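Local coordinates for protein dehydroquinate synthase (Thermus thermophilus, PDB 1UJN) that probably catalyses the conversion of 3-deoxy-D-arabino-heptulosonate 7-phosphate to 3-dehydroquinate and phosphate, using NAD(+) and one cobalt or zinc ion per subunit, at residues L4-P9 and V209-T214. Numbering follows the deposited sequence.
Sequences LEVREP and VKVRVT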
loop_
_atom_site.group_PDB
_atom_site.type_symbol
_atom_site.label_atom_id
_atom_site.label_comp_id
_atom_site.label_asym_id
_atom_site.label_seq_id
_atom_site.Cartn_x
_atom_site.Cartn_y
_atom_site.Cartn_z
ATOM N N LEU A 4 -5.683 22.437 -13.805
ATOM C CA LEU A 4 -4.613 21.674 -14.425
ATOM C C LEU A 4 -5.053 20.220 -14.423
ATOM O O LEU A 4 -5.971 19.843 -13.688
ATOM C CB LEU A 4 -3.308 21.814 -13.636
ATOM C CG LEU A 4 -2.616 23.178 -13.580
ATOM C CD1 LEU A 4 -3.465 24.168 -12.803
ATOM C CD2 LEU A 4 -1.255 23.013 -12.917
ATOM N N GLU A 5 -4.407 19.404 -15.244
ATOM C CA GLU A 5 -4.756 17.995 -15.299
ATOM C C GLU A 5 -3.530 17.101 -15.302
ATOM O O GLU A 5 -2.550 17.361 -16.009
ATOM C CB GLU A 5 -5.584 17.682 -16.551
ATOM C CG GLU A 5 -6.859 18.496 -16.699
ATOM C CD GLU A 5 -7.736 17.997 -17.838
ATOM O OE1 GLU A 5 -7.195 17.681 -18.921
ATOM O OE2 GLU A 5 -8.969 17.926 -17.652
ATOM N N VAL A 6 -3.581 16.063 -14.478
ATOM C CA VAL A 6 -2.522 15.072 -14.433
ATOM C C VAL A 6 -3.152 13.970 -15.254
ATOM O O VAL A 6 -4.319 13.633 -15.044
ATOM C CB VAL A 6 -2.264 14.553 -13.013
ATOM C CG1 VAL A 6 -1.453 13.256 -13.080
ATOM C CG2 VAL A 6 -1.498 15.608 -12.214
ATOM N N ARG A 7 -2.398 13.415 -16.193
ATOM C CA ARG A 7 -2.935 12.370 -17.054
ATOM C C ARG A 7 -2.419 10.974 -16.730
ATOM O O ARG A 7 -3.170 10.001 -16.780
ATOM C CB ARG A 7 -2.614 12.696 -18.515
ATOM C CG ARG A 7 -3.101 14.069 -18.965
ATOM C CD ARG A 7 -4.613 14.148 -18.899
ATOM N NE ARG A 7 -5.238 13.278 -19.892
ATOM C CZ ARG A 7 -6.528 12.953 -19.897
ATOM N NH1 ARG A 7 -7.339 13.421 -18.955
ATOM N NH2 ARG A 7 -7.005 12.163 -20.850
ATOM N N GLU A 8 -1.137 10.880 -16.405
ATOM C CA GLU A 8 -0.524 9.590 -16.108
ATOM C C GLU A 8 0.202 9.586 -14.767
ATOM O O GLU A 8 0.724 10.614 -14.331
ATOM C CB GLU A 8 0.456 9.222 -17.228
ATOM C CG GLU A 8 -0.182 9.133 -18.614
ATOM C CD GLU A 8 -1.065 7.905 -18.780
ATOM O OE1 GLU A 8 -1.651 7.446 -17.776
ATOM O OE2 GLU A 8 -1.180 7.400 -19.920
ATOM N N PRO A 9 0.250 8.418 -14.097
ATOM C CA PRO A 9 -0.336 7.148 -14.542
ATOM C C PRO A 9 -1.841 7.062 -14.301
ATOM O O PRO A 9 -2.521 6.205 -14.862
ATOM C CB PRO A 9 0.435 6.117 -13.724
ATOM C CG PRO A 9 0.629 6.825 -12.430
ATOM C CD PRO A 9 1.044 8.221 -12.871
ATOM N N VAL A 209 4.797 22.653 -14.012
ATOM C CA VAL A 209 6.143 22.167 -14.298
ATOM C C VAL A 209 6.372 20.760 -13.747
ATOM O O VAL A 209 6.956 19.913 -14.425
ATOM C CB VAL A 209 7.229 23.112 -13.734
ATOM C CG1 VAL A 209 8.614 22.512 -13.964
ATOM C CG2 VAL A 209 7.130 24.466 -14.406
ATOM N N LYS A 210 5.916 20.502 -12.521
ATOM C CA LYS A 210 6.105 19.177 -11.954
ATOM C C LYS A 210 5.257 18.167 -12.710
ATOM O O LYS A 210 5.640 17.010 -12.849
ATOM C CB LYS A 210 5.757 19.140 -10.457
ATOM C CG LYS A 210 6.108 17.795 -9.827
ATOM C CD LYS A 210 6.002 17.778 -8.307
ATOM C CE LYS A 210 6.445 16.419 -7.774
ATOM N NZ LYS A 210 6.308 16.271 -6.290
ATOM N N VAL A 211 4.102 18.598 -13.205
ATOM C CA VAL A 211 3.254 17.689 -13.964
ATOM C C VAL A 211 3.992 17.207 -15.217
ATOM O O VAL A 211 4.044 16.008 -15.489
ATOM C CB VAL A 211 1.928 18.359 -14.394
ATOM C CG1 VAL A 211 1.193 17.464 -15.388
ATOM C CG2 VAL A 211 1.042 18.601 -13.168
ATOM N N ARG A 212 4.567 18.139 -15.969
ATOM C CA ARG A 212 5.283 17.797 -17.199
ATOM C C ARG A 212 6.463 16.860 -16.979
ATOM O O ARG A 212 6.569 15.813 -17.623
ATOM C CB ARG A 212 5.788 19.060 -17.898
ATOM C CG ARG A 212 4.698 19.928 -18.496
ATOM C CD ARG A 212 5.255 20.773 -19.636
ATOM N NE ARG A 212 6.347 21.639 -19.200
ATOM C CZ ARG A 212 6.190 22.716 -18.435
ATOM N NH1 ARG A 212 4.981 23.067 -18.016
ATOM N NH2 ARG A 212 7.244 23.442 -18.089
ATOM N N VAL A 213 7.359 17.249 -16.079
ATOM C CA VAL A 213 8.537 16.445 -15.779
ATOM C C VAL A 213 8.163 15.030 -15.344
ATOM O O VAL A 213 8.797 14.053 -15.747
ATOM C CB VAL A 213 9.366 17.094 -14.662
ATOM C CG1 VAL A 213 10.571 16.231 -14.347
ATOM C CG2 VAL A 213 9.795 18.490 -15.083
ATOM N N THR A 214 7.126 14.932 -14.522
ATOM C CA THR A 214 6.664 13.652 -14.012
ATOM C C THR A 214 6.108 12.717 -15.080
ATOM O O THR A 214 6.366 11.514 -15.050
ATOM C CB THR A 214 5.593 13.863 -12.930
ATOM O OG1 THR A 214 6.183 14.537 -11.811
ATOM C CG2 THR A 214 5.016 12.531 -12.475
#
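Val211 reaches out from the helix and meets the strand with both of its methyl groups. Val211 CG1 lies 3.8 Å from Glu5 O, a van der Waals contact. CG2 meets a side chain instead, with Val211 CG2 4.0 Å from Val6 CG2. The torsion of Val211 explains this split. CG1 is anti to the backbone N (chi1 170°), which leaves CG2 beside that N and facing Val6. The two valine side chains meet at an oblique angle, methyl to methyl. No hydrogen bond joins the two segments directly. One turn along, Thr214 turns its hydroxyl back to its own helix, with Thr214 OG1 donating to Lys210 O at 2.7 Å. The same oxygen accepts from Thr214 N, and the two donors arrive from opposite faces of the carbonyl plane. Just beyond the segment, Glu215 OE1 accepts a hydrogen bond from the backbone N of Arg7, tying the residue just after the strand to the helix. The contact lies away from the predicted metal and NAD(+) sites. It packs helix 199-216, in the C-terminal family region, against strand 2-6, the outermost strand on one side of the chain's large mixed sheet; that strand pairs antiparallel with strand 12-17.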